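Local coordinates for protein SusD homolog (PDB 3FDH) that probably binds glycans at the outer membrane ahead of their uptake, as SusD-family lipoproteins do, at residues Q183-A188 and F240-S245; M207-R212 and V492-G497; E337-K342 and L357-V362. One frame throughout, in Å; residues are numbered along the deposited sequence.

Contact 1: Q183-A188 and F240-S245; sequences QDFLYA and FDIYDS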
ATOM      1  N   GLN A 183       2.906  22.049  -9.134  1.00 29.65           N
ATOM      2  CA  GLN A 183       1.688  21.227  -8.996  1.00 29.23           C
ATOM      3  C   GLN A 183       2.013  19.743  -8.864  1.00 27.81           C
ATOM      4  O   GLN A 183       1.210  18.940  -8.399  1.00 30.21           O
ATOM      5  CB  GLN A 183       0.753  21.440 -10.182  1.00 29.81           C
ATOM      6  CG  GLN A 183       0.034  22.794 -10.195  1.00 29.54           C
ATOM      7  CD  GLN A 183       0.928  23.928 -10.542  1.00 32.93           C
ATOM      8  OE1 GLN A 183       1.540  23.928 -11.606  1.00 36.11           O
ATOM      9  NE2 GLN A 183       0.981  24.947  -9.667  1.00 31.47           N
ATOM     10  N   ASP A 184       3.214  19.384  -9.278  1.00 28.09           N
ATOM     11  CA  ASP A 184       3.689  17.987  -9.202  1.00 27.63           C
ATOM     12  C   ASP A 184       4.264  17.731  -7.806  1.00 28.81           C
ATOM     13  O   ASP A 184       5.456  17.937  -7.540  1.00 28.00           O
ATOM     14  CB  ASP A 184       4.749  17.710 -10.270  1.00 27.38           C
ATOM     15  CG  ASP A 184       5.329  16.319 -10.154  1.00 29.44           C
ATOM     16  OD1 ASP A 184       4.781  15.527  -9.327  1.00 27.70           O
ATOM     17  OD2 ASP A 184       6.330  16.021 -10.848  1.00 27.54           O
ATOM     18  N   PHE A 185       3.375  17.361  -6.915  1.00 30.11           N
ATOM     19  CA  PHE A 185       3.710  17.105  -5.515  1.00 31.52           C
ATOM     20  C   PHE A 185       4.482  15.799  -5.327  1.00 32.34           C
ATOM     21  O   PHE A 185       4.932  15.475  -4.230  1.00 36.36           O
ATOM     22  CB  PHE A 185       2.457  17.074  -4.624  1.00 31.70           C
ATOM     23  CG  PHE A 185       1.694  18.360  -4.603  1.00 30.39           C
ATOM     24  CD1 PHE A 185       2.358  19.561  -4.396  1.00 31.05           C
ATOM     25  CD2 PHE A 185       0.316  18.362  -4.750  1.00 31.81           C
ATOM     26  CE1 PHE A 185       1.642  20.743  -4.375  1.00 31.21           C
ATOM     27  CE2 PHE A 185      -0.391  19.524  -4.715  1.00 31.72           C
ATOM     28  CZ  PHE A 185       0.260  20.721  -4.530  1.00 31.68           C
ATOM     29  N   LEU A 186       4.662  15.062  -6.408  1.00 32.39           N
ATOM     30  CA  LEU A 186       5.385  13.812  -6.314  1.00 31.57           C
ATOM     31  C   LEU A 186       6.842  14.056  -6.660  1.00 32.23           C
ATOM     32  O   LEU A 186       7.733  13.779  -5.858  1.00 33.79           O
ATOM     33  CB  LEU A 186       4.756  12.770  -7.227  1.00 32.32           C
ATOM     34  CG  LEU A 186       4.783  11.352  -6.731  1.00 36.08           C
ATOM     35  CD1 LEU A 186       4.002  11.265  -5.374  1.00 37.03           C
ATOM     36  CD2 LEU A 186       4.158  10.464  -7.806  1.00 32.72           C
ATOM     37  N   TYR A 187       7.087  14.655  -7.819  1.00 30.53           N
ATOM     38  CA  TYR A 187       8.450  14.806  -8.316  1.00 29.82           C
ATOM     39  C   TYR A 187       8.891  16.207  -8.780  1.00 30.07           C
ATOM     40  O   TYR A 187       9.965  16.376  -9.345  1.00 30.66           O
ATOM     41  CB  TYR A 187       8.709  13.804  -9.425  1.00 29.22           C
ATOM     42  CG  TYR A 187       8.767  12.347  -8.991  1.00 30.20           C
ATOM     43  CD1 TYR A 187       9.709  11.891  -8.096  1.00 22.56           C
ATOM     44  CD2 TYR A 187       7.933  11.420  -9.560  1.00 26.41           C
ATOM     45  CE1 TYR A 187       9.811  10.557  -7.775  1.00 24.84           C
ATOM     46  CE2 TYR A 187       8.024  10.092  -9.254  1.00 27.25           C
ATOM     47  CZ  TYR A 187       8.938   9.660  -8.337  1.00 26.84           C
ATOM     48  OH  TYR A 187       9.041   8.330  -8.040  1.00 28.27           O
ATOM     49  N   ALA A 188       8.072  17.211  -8.525  1.00 30.32           N
ATOM     50  CA  ALA A 188       8.465  18.594  -8.828  1.00 31.15           C
ATOM     51  C   ALA A 188       8.877  18.786 -10.272  1.00 30.80           C
ATOM     52  O   ALA A 188       9.814  19.543 -10.596  1.00 31.78           O
ATOM     53  CB  ALA A 188       9.581  19.052  -7.883  1.00 30.60           C
ATOM     54  N   PHE A 240       4.859  11.079  -1.615  1.00 30.05           N
ATOM     55  CA  PHE A 240       4.069  12.295  -1.459  1.00 31.39           C
ATOM     56  C   PHE A 240       4.539  12.761  -0.111  1.00 32.36           C
ATOM     57  O   PHE A 240       4.119  12.217   0.924  1.00 32.74           O
ATOM     58  CB  PHE A 240       2.591  11.955  -1.451  1.00 31.31           C
ATOM     59  CG  PHE A 240       1.695  13.134  -1.324  1.00 32.23           C
ATOM     60  CD1 PHE A 240       1.503  13.986  -2.389  1.00 27.45           C
ATOM     61  CD2 PHE A 240       0.987  13.362  -0.153  1.00 38.32           C
ATOM     62  CE1 PHE A 240       0.665  15.074  -2.295  1.00 33.15           C
ATOM     63  CE2 PHE A 240       0.132  14.459  -0.048  1.00 40.79           C
ATOM     64  CZ  PHE A 240      -0.012  15.332  -1.129  1.00 32.98           C
ATOM     65  N   ASP A 241       5.414  13.768  -0.138  1.00 31.53           N
ATOM     66  CA  ASP A 241       6.122  14.189   1.038  1.00 33.47           C
ATOM     67  C   ASP A 241       5.915  15.670   1.309  1.00 35.31           C
ATOM     68  O   ASP A 241       6.870  16.409   1.420  1.00 35.11           O
ATOM     69  CB  ASP A 241       7.595  13.878   0.777  1.00 34.28           C
ATOM     70  CG  ASP A 241       8.454  13.846   2.042  1.00 42.36           C
ATOM     71  OD1 ASP A 241       7.946  13.904   3.185  1.00 41.83           O
ATOM     72  OD2 ASP A 241       9.683  13.730   1.876  1.00 47.94           O
ATOM     73  N   ILE A 242       4.662  16.088   1.392  1.00 35.38           N
ATOM     74  CA  ILE A 242       4.362  17.503   1.595  1.00 37.26           C
ATOM     75  C   ILE A 242       3.650  17.734   2.921  1.00 36.71           C
ATOM     76  O   ILE A 242       3.113  18.806   3.182  1.00 34.54           O
ATOM     77  CB  ILE A 242       3.538  18.116   0.399  1.00 38.83           C
ATOM     78  CG1 ILE A 242       2.083  17.620   0.402  1.00 44.38           C
ATOM     79  CG2 ILE A 242       4.226  17.802  -0.933  1.00 38.24           C
ATOM     80  CD1 ILE A 242       1.177  18.254  -0.679  1.00 47.42           C
ATOM     81  N   TYR A 243       3.682  16.727   3.774  1.00 36.10           N
ATOM     82  CA  TYR A 243       3.008  16.861   5.078  1.00 36.69           C
ATOM     83  C   TYR A 243       3.720  17.839   6.005  1.00 37.71           C
ATOM     84  O   TYR A 243       4.951  18.002   5.964  1.00 36.54           O
ATOM     85  CB  TYR A 243       2.819  15.502   5.770  1.00 36.33           C
ATOM     86  CG  TYR A 243       2.030  14.549   4.929  1.00 35.09           C
ATOM     87  CD1 TYR A 243       0.805  14.924   4.394  1.00 35.99           C
ATOM     88  CD2 TYR A 243       2.497  13.269   4.675  1.00 33.66           C
ATOM     89  CE1 TYR A 243       0.064  14.045   3.606  1.00 33.17           C
ATOM     90  CE2 TYR A 243       1.774  12.375   3.903  1.00 30.76           C
ATOM     91  CZ  TYR A 243       0.561  12.772   3.361  1.00 33.36           C
ATOM     92  OH  TYR A 243      -0.177  11.895   2.603  1.00 32.13           O
ATOM     93  N   ASP A 244       2.901  18.502   6.817  1.00 40.09           N
ATOM     94  CA  ASP A 244       3.380  19.418   7.865  1.00 41.75           C
ATOM     95  C   ASP A 244       2.481  19.451   9.102  1.00 43.82           C
ATOM     96  O   ASP A 244       1.506  18.696   9.223  1.00 42.17           O
ATOM     97  CB  ASP A 244       3.604  20.850   7.346  1.00 41.73           C
ATOM     98  CG  ASP A 244       2.364  21.464   6.676  1.00 42.87           C
ATOM     99  OD1 ASP A 244       1.227  21.312   7.174  1.00 45.46           O
ATOM    100  OD2 ASP A 244       2.542  22.138   5.637  1.00 52.18           O
ATOM    101  N   SER A 245       2.848  20.382   9.982  1.00 46.72           N
ATOM    102  CA  SER A 245       2.183  20.603  11.270  1.00 48.52           C
ATOM    103  C   SER A 245       0.710  20.700  11.038  1.00 48.57           C
ATOM    104  O   SER A 245      -0.090  20.320  11.878  1.00 49.92           O
ATOM    105  CB  SER A 245       2.592  21.945  11.908  1.00 49.50           C
ATOM    106  OG  SER A 245       3.998  22.174  11.905  1.00 56.40           O
TER
HETATM  107  O   HOH W   1       6.737  15.002  -2.303  1.00 30.78           O
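D184 OD1 takes two backbone N-H groups, those of L186 and Y187, and so shapes the turn that presents F185 and L186 to F240 and I242. The bond from Y187 N to D184 OD1 is 2.9 Å long and nearly straight (174°), while the one from L186 N is more bent; both arrive over the same face of the carboxylate, well out of its plane. Together they define an Asx turn extended into an Asx motif; A188 N also bonds to D184 O.

Across the contact the direct touches are apolar. F185 CB comes within 3.6 Å of F240 CE1, with the two phenylalanine side chains lying side by side and pointing the same way. I242 CD1 stands 4.1 Å from the centroid of the F185 ring and 16° off its normal, a CH-pi contact over one face; Q183 O lies above the opposite face. With chi1 at 73°, CG1 of I242 falls between its own N and carbonyl carbon, and the extended chain then carries CD1 out over the ring. L186 CD1 approaches F240 CB at 4.2 Å. No direct hydrogen bond spans the segments, but a water 2.7 Å from F185 O accepts from D241 N at 2.8 Å and links the two backbones.

The buried surface is modest, 213 Å², and two loops near the protein surface share it. Helix 21-37 touches them through A26 and T30 against F185 and A33 against F240, helix 191-208 receives L186 on W194 and F197, and F240 pairs by backbone hydrogen bonds with T330 of strand 330-331.

Contact 2: M207-R212 and V492-G497; sequences MRLINR and VWWAGG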
HETATM    1  N   MSE A 207       4.145  -8.634 -11.721  1.00 26.90           N
HETATM    2  CA  MSE A 207       4.186  -9.669 -10.682  1.00 28.20           C
HETATM    3  C   MSE A 207       2.777  -9.929 -10.168  1.00 29.33           C
HETATM    4  O   MSE A 207       2.411 -11.058  -9.821  1.00 29.63           O
HETATM    5  CB  MSE A 207       5.119  -9.277  -9.539  1.00 30.00           C
HETATM    6  CG  MSE A 207       5.282 -10.409  -8.544  1.00 33.12           C
HETATM    7 SE   MSE A 207       6.308 -11.847  -9.231  0.75 24.49          SE
HETATM    8  CE  MSE A 207       7.872 -10.859  -8.936  1.00 23.62           C
ATOM      9  N   ARG A 208       1.952  -8.886 -10.158  1.00 28.42           N
ATOM     10  CA  ARG A 208       0.569  -9.046  -9.643  1.00 26.96           C
ATOM     11  C   ARG A 208      -0.205 -10.139 -10.347  1.00 28.18           C
ATOM     12  O   ARG A 208      -0.984 -10.888  -9.733  1.00 29.53           O
ATOM     13  CB  ARG A 208      -0.214  -7.747  -9.793  1.00 27.93           C
ATOM     14  CG  ARG A 208      -1.641  -7.876  -9.256  1.00 24.40           C
ATOM     15  CD  ARG A 208      -1.707  -7.536  -7.771  1.00 30.40           C
ATOM     16  NE  ARG A 208      -1.733  -6.079  -7.628  1.00 30.71           N
ATOM     17  CZ  ARG A 208      -0.809  -5.330  -7.035  1.00 27.78           C
ATOM     18  NH1 ARG A 208       0.218  -5.867  -6.415  1.00 30.84           N
ATOM     19  NH2 ARG A 208      -0.971  -4.023  -6.986  1.00 29.95           N
ATOM     20  N   LEU A 209       0.020 -10.240 -11.662  1.00 28.91           N
ATOM     21  CA  LEU A 209      -0.792 -11.138 -12.513  1.00 28.74           C
ATOM     22  C   LEU A 209      -0.141 -12.478 -12.833  1.00 27.81           C
ATOM     23  O   LEU A 209      -0.595 -13.223 -13.680  1.00 27.30           O
ATOM     24  CB  LEU A 209      -1.118 -10.466 -13.827  1.00 30.51           C
ATOM     25  CG  LEU A 209      -1.779  -9.094 -13.826  1.00 36.57           C
ATOM     26  CD1 LEU A 209      -2.232  -8.778 -15.248  1.00 35.05           C
ATOM     27  CD2 LEU A 209      -2.928  -8.989 -12.865  1.00 36.00           C
ATOM     28  N   ILE A 210       0.923 -12.752 -12.130  1.00 28.06           N
ATOM     29  CA  ILE A 210       1.766 -13.930 -12.400  1.00 27.26           C
ATOM     30  C   ILE A 210       1.009 -15.249 -12.399  1.00 29.79           C
ATOM     31  O   ILE A 210       1.292 -16.129 -13.188  1.00 27.98           O
ATOM     32  CB  ILE A 210       2.975 -14.005 -11.424  1.00 27.64           C
ATOM     33  CG1 ILE A 210       4.068 -14.917 -11.996  1.00 31.81           C
ATOM     34  CG2 ILE A 210       2.530 -14.435 -10.006  1.00 27.37           C
ATOM     35  CD1 ILE A 210       4.662 -14.410 -13.300  1.00 28.08           C
ATOM     36  N   ASN A 211       0.054 -15.379 -11.488  1.00 29.06           N
ATOM     37  CA  ASN A 211      -0.723 -16.607 -11.401  1.00 29.25           C
ATOM     38  C   ASN A 211      -1.391 -16.947 -12.716  1.00 29.20           C
ATOM     39  O   ASN A 211      -1.645 -18.115 -13.040  1.00 30.53           O
ATOM     40  CB  ASN A 211      -1.778 -16.460 -10.297  1.00 29.63           C
ATOM     41  CG  ASN A 211      -2.522 -17.741 -10.003  1.00 36.49           C
ATOM     42  OD1 ASN A 211      -1.984 -18.839 -10.146  1.00 37.19           O
ATOM     43  ND2 ASN A 211      -3.753 -17.605  -9.528  1.00 36.56           N
ATOM     44  N   ARG A 212      -1.643 -15.903 -13.493  1.00 28.03           N
ATOM     45  CA  ARG A 212      -2.385 -16.024 -14.734  1.00 27.57           C
ATOM     46  C   ARG A 212      -1.483 -16.101 -15.968  1.00 28.25           C
ATOM     47  O   ARG A 212      -1.942 -16.210 -17.100  1.00 26.90           O
ATOM     48  CB  ARG A 212      -3.350 -14.857 -14.887  1.00 28.32           C
ATOM     49  CG  ARG A 212      -4.483 -14.853 -13.922  1.00 27.93           C
ATOM     50  CD  ARG A 212      -5.421 -16.039 -14.220  1.00 33.29           C
ATOM     51  NE  ARG A 212      -6.548 -16.034 -13.294  1.00 32.54           N
ATOM     52  CZ  ARG A 212      -7.610 -16.808 -13.398  1.00 30.86           C
ATOM     53  NH1 ARG A 212      -7.706 -17.723 -14.353  1.00 33.89           N
ATOM     54  NH2 ARG A 212      -8.577 -16.675 -12.521  1.00 36.35           N
ATOM     55  N   VAL A 492     -10.425 -12.514  -6.316  1.00 27.80           N
ATOM     56  CA  VAL A 492     -10.324 -11.679  -7.537  1.00 28.22           C
ATOM     57  C   VAL A 492      -9.657 -12.525  -8.638  1.00 29.16           C
ATOM     58  O   VAL A 492      -9.068 -13.582  -8.365  1.00 31.40           O
ATOM     59  CB  VAL A 492      -9.587 -10.326  -7.271  1.00 27.50           C
ATOM     60  CG1 VAL A 492     -10.365  -9.594  -6.158  1.00 23.57           C
ATOM     61  CG2 VAL A 492      -8.086 -10.495  -6.886  1.00 25.22           C
ATOM     62  N   TRP A 493      -9.745 -12.075  -9.876  1.00 28.70           N
ATOM     63  CA  TRP A 493      -9.208 -12.868 -10.993  1.00 28.59           C
ATOM     64  C   TRP A 493      -7.725 -13.215 -10.924  1.00 28.39           C
ATOM     65  O   TRP A 493      -7.340 -14.360 -11.125  1.00 27.41           O
ATOM     66  CB  TRP A 493      -9.555 -12.210 -12.303  1.00 28.67           C
ATOM     67  CG  TRP A 493      -9.007 -12.871 -13.503  1.00 28.75           C
ATOM     68  CD1 TRP A 493      -9.533 -13.948 -14.167  1.00 29.26           C
ATOM     69  CD2 TRP A 493      -7.848 -12.469 -14.230  1.00 30.51           C
ATOM     70  NE1 TRP A 493      -8.760 -14.237 -15.261  1.00 30.06           N
ATOM     71  CE2 TRP A 493      -7.716 -13.346 -15.322  1.00 29.12           C
ATOM     72  CE3 TRP A 493      -6.902 -11.442 -14.065  1.00 26.40           C
ATOM     73  CZ2 TRP A 493      -6.672 -13.246 -16.245  1.00 28.48           C
ATOM     74  CZ3 TRP A 493      -5.851 -11.347 -14.984  1.00 33.32           C
ATOM     75  CH2 TRP A 493      -5.758 -12.249 -16.064  1.00 28.89           C
ATOM     76  N   TRP A 494      -6.891 -12.256 -10.579  1.00 28.16           N
ATOM     77  CA  TRP A 494      -5.458 -12.540 -10.533  1.00 30.06           C
ATOM     78  C   TRP A 494      -5.113 -13.504  -9.423  1.00 32.21           C
ATOM     79  O   TRP A 494      -3.997 -14.049  -9.381  1.00 35.04           O
ATOM     80  CB  TRP A 494      -4.560 -11.289 -10.528  1.00 29.46           C
ATOM     81  CG  TRP A 494      -4.798 -10.163  -9.527  1.00 28.54           C
ATOM     82  CD1 TRP A 494      -5.186  -8.901  -9.839  1.00 31.04           C
ATOM     83  CD2 TRP A 494      -4.623 -10.183  -8.097  1.00 30.17           C
ATOM     84  NE1 TRP A 494      -5.253  -8.125  -8.711  1.00 29.44           N
ATOM     85  CE2 TRP A 494      -4.922  -8.880  -7.624  1.00 29.10           C
ATOM     86  CE3 TRP A 494      -4.233 -11.155  -7.181  1.00 28.12           C
ATOM     87  CZ2 TRP A 494      -4.853  -8.523  -6.275  1.00 28.19           C
ATOM     88  CZ3 TRP A 494      -4.161 -10.790  -5.805  1.00 29.02           C
ATOM     89  CH2 TRP A 494      -4.484  -9.490  -5.383  1.00 29.71           C
ATOM     90  N   ALA A 495      -6.101 -13.773  -8.580  1.00 30.74           N
ATOM     91  CA  ALA A 495      -5.919 -14.690  -7.434  1.00 30.08           C
ATOM     92  C   ALA A 495      -6.545 -16.029  -7.730  1.00 31.08           C
ATOM     93  O   ALA A 495      -6.653 -16.877  -6.856  1.00 33.90           O
ATOM     94  CB  ALA A 495      -6.482 -14.089  -6.128  1.00 29.36           C
ATOM     95  N   GLY A 496      -6.985 -16.210  -8.970  1.00 28.69           N
ATOM     96  CA  GLY A 496      -7.593 -17.468  -9.381  1.00 30.19           C
ATOM     97  C   GLY A 496      -9.096 -17.405  -9.413  1.00 30.19           C
ATOM     98  O   GLY A 496      -9.771 -18.418  -9.664  1.00 30.83           O
ATOM     99  N   GLY A 497      -9.643 -16.228  -9.131  1.00 29.16           N
ATOM    100  CA  GLY A 497     -11.117 -16.047  -9.166  1.00 29.36           C
ATOM    101  C   GLY A 497     -11.667 -15.837 -10.555  1.00 29.25           C
ATOM    102  O   GLY A 497     -10.924 -15.770 -11.522  1.00 30.02           O
TER
HETATM  103  O   HOH W   2      -1.252 -13.515  -9.606  1.00 22.10           O
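W493, directly after V492, opens the 3-10 turn 493-495 and takes R212 flat on its indole: the guanidinium and ring planes differ by 8°, with their centres 3.7 Å apart, a stacked cation-pi pair. R212 CG lies 3.6 Å from the centroid of the six-membered ring of W493, so the aliphatic stem covers the indole as well. W493 O is gripped side-on by the same arginine, from R212 NE at 2.9 Å and R212 NH2 at 3.0 Å. These two bonds limit rotation of the guanidinium; W493 O also accepts from G496 N.

W494 is sandwiched. R208 CG sits 3.6 Å from the centroid of its five-membered ring, and V492 CG2 covers the other face. Chi1 of R208 (-179°) puts CG opposite its backbone N, and bends further along turn the charged end toward D125 and E433, its salt-bridge partners; D125 also accepts from W494 NE1. L209 CD2 packs 3.7 Å from W494 CB. A water bridges W494 O, R208 O and N211 N.

A495 N turns back to V492 O. G496 N lies 3.6 Å from N211 ND2. G497 N reaches V492 O from the face opposite A495 N, closing the turn.

The C-terminal loop thus lies against the end of helix 191-208, with helices 154-171 and 431-443 packed around the two tryptophans.

Contact 3: E337-K342 and L357-V362; sequences ELMFLK and LKEAVV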
ATOM      1  N   GLU A 337      10.022  -1.709  -1.781  1.00 29.98           N
ATOM      2  CA  GLU A 337       9.072  -2.583  -2.483  1.00 29.53           C
ATOM      3  C   GLU A 337       9.679  -3.026  -3.811  1.00 29.93           C
ATOM      4  O   GLU A 337       9.581  -4.182  -4.219  1.00 31.55           O
ATOM      5  CB  GLU A 337       7.709  -1.920  -2.759  1.00 30.06           C
ATOM      6  CG  GLU A 337       6.865  -2.799  -3.629  1.00 29.18           C
ATOM      7  CD  GLU A 337       5.556  -2.199  -4.110  1.00 32.03           C
ATOM      8  OE1 GLU A 337       5.062  -1.163  -3.606  1.00 32.28           O
ATOM      9  OE2 GLU A 337       5.041  -2.762  -5.069  1.00 30.53           O
ATOM     10  N   LEU A 338      10.344  -2.112  -4.477  1.00 30.20           N
ATOM     11  CA  LEU A 338      10.911  -2.443  -5.795  1.00 29.89           C
ATOM     12  C   LEU A 338      12.020  -3.493  -5.650  1.00 29.18           C
ATOM     13  O   LEU A 338      12.204  -4.391  -6.474  1.00 29.74           O
ATOM     14  CB  LEU A 338      11.436  -1.176  -6.479  1.00 29.26           C
ATOM     15  CG  LEU A 338      11.888  -1.329  -7.919  1.00 25.39           C
ATOM     16  CD1 LEU A 338      10.695  -1.451  -8.832  1.00 28.18           C
ATOM     17  CD2 LEU A 338      12.808  -0.127  -8.287  1.00 27.83           C
HETATM   18  N   MSE A 339      12.748  -3.390  -4.572  1.00 28.90           N
HETATM   19  CA  MSE A 339      13.864  -4.336  -4.338  1.00 31.32           C
HETATM   20  C   MSE A 339      13.350  -5.697  -3.930  1.00 30.45           C
HETATM   21  O   MSE A 339      14.003  -6.715  -4.194  1.00 29.36           O
HETATM   22  CB  MSE A 339      14.880  -3.797  -3.316  1.00 30.91           C
HETATM   23  CG  MSE A 339      15.639  -2.534  -3.798  1.00 27.98           C
HETATM   24 SE   MSE A 339      16.622  -2.794  -5.458  0.75 26.11          SE
HETATM   25  CE  MSE A 339      15.424  -2.256  -6.734  1.00 25.06           C
ATOM     26  N   PHE A 340      12.177  -5.701  -3.303  1.00 28.80           N
ATOM     27  CA  PHE A 340      11.502  -6.942  -2.907  1.00 28.98           C
ATOM     28  C   PHE A 340      10.913  -7.615  -4.135  1.00 29.01           C
ATOM     29  O   PHE A 340      10.801  -8.848  -4.214  1.00 29.05           O
ATOM     30  CB  PHE A 340      10.440  -6.723  -1.832  1.00 28.94           C
ATOM     31  CG  PHE A 340      10.994  -6.571  -0.442  1.00 27.64           C
ATOM     32  CD1 PHE A 340      11.622  -7.649   0.197  1.00 29.22           C
ATOM     33  CD2 PHE A 340      10.864  -5.382   0.246  1.00 27.60           C
ATOM     34  CE1 PHE A 340      12.158  -7.527   1.470  1.00 26.42           C
ATOM     35  CE2 PHE A 340      11.409  -5.253   1.521  1.00 25.51           C
ATOM     36  CZ  PHE A 340      12.036  -6.352   2.140  1.00 30.90           C
ATOM     37  N   LEU A 341      10.555  -6.800  -5.114  1.00 27.05           N
ATOM     38  CA  LEU A 341      10.047  -7.340  -6.372  1.00 27.17           C
ATOM     39  C   LEU A 341      11.185  -7.983  -7.105  1.00 28.95           C
ATOM     40  O   LEU A 341      11.078  -9.064  -7.690  1.00 30.09           O
ATOM     41  CB  LEU A 341       9.367  -6.270  -7.224  1.00 25.40           C
ATOM     42  CG  LEU A 341       7.933  -5.912  -6.849  1.00 28.46           C
ATOM     43  CD1 LEU A 341       7.472  -4.570  -7.444  1.00 27.19           C
ATOM     44  CD2 LEU A 341       7.055  -7.072  -7.271  1.00 30.11           C
ATOM     45  N   LYS A 342      12.305  -7.299  -7.078  1.00 29.05           N
ATOM     46  CA  LYS A 342      13.531  -7.785  -7.751  1.00 30.20           C
ATOM     47  C   LYS A 342      13.970  -9.120  -7.135  1.00 30.76           C
ATOM     48  O   LYS A 342      14.262 -10.096  -7.814  1.00 31.58           O
ATOM     49  CB  LYS A 342      14.646  -6.791  -7.553  1.00 29.27           C
ATOM     50  CG  LYS A 342      15.952  -7.135  -8.320  1.00 32.56           C
ATOM     51  CD  LYS A 342      16.984  -6.039  -8.223  1.00 31.54           C
ATOM     52  CE  LYS A 342      18.267  -6.466  -8.895  1.00 35.97           C
ATOM     53  NZ  LYS A 342      19.325  -5.398  -8.923  1.00 36.99           N
ATOM     54  N   LEU A 357      17.796  -8.802  -1.770  1.00 30.21           N
ATOM     55  CA  LEU A 357      17.044  -8.891  -0.531  1.00 30.21           C
ATOM     56  C   LEU A 357      17.672  -8.005   0.519  1.00 29.45           C
ATOM     57  O   LEU A 357      16.983  -7.363   1.300  1.00 29.03           O
ATOM     58  CB  LEU A 357      16.970 -10.337  -0.012  1.00 31.45           C
ATOM     59  CG  LEU A 357      16.099 -10.558   1.232  1.00 27.66           C
ATOM     60  CD1 LEU A 357      14.575 -10.228   1.057  1.00 28.49           C
ATOM     61  CD2 LEU A 357      16.255 -12.041   1.708  1.00 30.19           C
ATOM     62  N   LYS A 358      18.990  -7.927   0.522  1.00 30.74           N
ATOM     63  CA  LYS A 358      19.643  -7.122   1.555  1.00 30.91           C
ATOM     64  C   LYS A 358      19.304  -5.660   1.340  1.00 30.64           C
ATOM     65  O   LYS A 358      19.046  -4.893   2.272  1.00 28.04           O
ATOM     66  CB  LYS A 358      21.153  -7.304   1.575  1.00 31.93           C
ATOM     67  CG  LYS A 358      21.826  -6.481   2.664  1.00 29.70           C
ATOM     68  CD  LYS A 358      23.305  -6.752   2.753  1.00 31.23           C
ATOM     69  CE  LYS A 358      23.906  -6.123   4.006  1.00 30.90           C
ATOM     70  NZ  LYS A 358      25.382  -6.359   4.190  1.00 35.42           N
ATOM     71  N   GLU A 359      19.318  -5.277   0.087  1.00 31.63           N
ATOM     72  CA  GLU A 359      19.044  -3.892  -0.279  1.00 32.03           C
ATOM     73  C   GLU A 359      17.628  -3.526   0.149  1.00 30.47           C
ATOM     74  O   GLU A 359      17.364  -2.427   0.685  1.00 28.27           O
ATOM     75  CB  GLU A 359      19.218  -3.711  -1.788  1.00 32.50           C
ATOM     76  CG  GLU A 359      19.065  -2.307  -2.299  1.00 35.65           C
ATOM     77  CD  GLU A 359      20.258  -1.420  -2.006  1.00 40.63           C
ATOM     78  OE1 GLU A 359      21.245  -1.932  -1.438  1.00 41.51           O
ATOM     79  OE2 GLU A 359      20.191  -0.204  -2.299  1.00 36.97           O
ATOM     80  N   ALA A 360      16.728  -4.495  -0.000  1.00 29.74           N
ATOM     81  CA  ALA A 360      15.315  -4.306   0.314  1.00 28.46           C
ATOM     82  C   ALA A 360      15.074  -4.224   1.830  1.00 29.93           C
ATOM     83  O   ALA A 360      14.387  -3.352   2.323  1.00 27.70           O
ATOM     84  CB  ALA A 360      14.469  -5.457  -0.302  1.00 26.95           C
ATOM     85  N   VAL A 361      15.697  -5.127   2.558  1.00 29.20           N
ATOM     86  CA  VAL A 361      15.589  -5.164   4.031  1.00 30.26           C
ATOM     87  C   VAL A 361      16.188  -3.901   4.650  1.00 30.41           C
ATOM     88  O   VAL A 361      15.580  -3.289   5.536  1.00 31.30           O
ATOM     89  CB  VAL A 361      16.324  -6.413   4.655  1.00 30.52           C
ATOM     90  CG1 VAL A 361      16.383  -6.330   6.166  1.00 30.44           C
ATOM     91  CG2 VAL A 361      15.665  -7.689   4.182  1.00 25.10           C
ATOM     92  N   VAL A 362      17.361  -3.505   4.189  1.00 29.39           N
ATOM     93  CA  VAL A 362      18.009  -2.314   4.734  1.00 29.58           C
ATOM     94  C   VAL A 362      17.124  -1.092   4.422  1.00 31.09           C
ATOM     95  O   VAL A 362      16.802  -0.328   5.315  1.00 31.46           O
ATOM     96  CB  VAL A 362      19.472  -2.130   4.218  1.00 31.02           C
ATOM     97  CG1 VAL A 362      20.066  -0.770   4.621  1.00 27.07           C
ATOM     98  CG2 VAL A 362      20.383  -3.280   4.727  1.00 29.64           C
TER
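F340 and A360 meet at the centre of an antiparallel helix hairpin, helices 335-348 and 354-379, in keeping with the TPR-like helical architecture of the SusD family. The axes of the two short segments approach to 7.9 Å at 156°, a separation consistent with the small alanine. A360 CB stands 3.3 Å from the centroid of the F340 ring and only 2° off its normal, so the methyl carbon sits directly above the middle of one face. M339 CB, 3.5 Å from A360 CB, makes an unusually tight carbon pair.

L357 CD1 then reaches F340 CE1 at 3.6 Å, crossing that side chain at a slant. With chi1 at -79°, CG of F340 is anti to its own carbonyl carbon, and the ring reaches the second helix. An alanine at F340 would leave the A360 methyl and L357 CD1 without their aromatic partner and would probably open a gap between the helices.

Farther out, Q419, K420 and A423 of helix 412-423 pack against F340, and V227 of helix 216-228 against selenomethionine M339. To one side, E359 lies alongside M339: its carboxylate bonds through OE2 to Y335 OH, while its CG rests 3.7 Å from M339 CG.

Contact 3 is the most buried, contact 2 is partly buried, and contact 1 lies at the surface. Their chemistry follows: contact 3 has no hydrogen bond between its segments and relies on close helix-to-helix packing, contact 2 adds one stacked arginine-tryptophan pair, a CH-pi contact of a second arginine and direct hydrogen bonds, and contact 1 joins two loops by a few apolar touches and a water. Helix 191-208 relates contacts 1 and 2, one near its start and the other at its end, their centres 33 Å apart on opposite sides of the chain's centre. Contact 3, nested inside the loop closed by contact 2, touches it where M207 CB meets L341 CD2 at 3.7 Å.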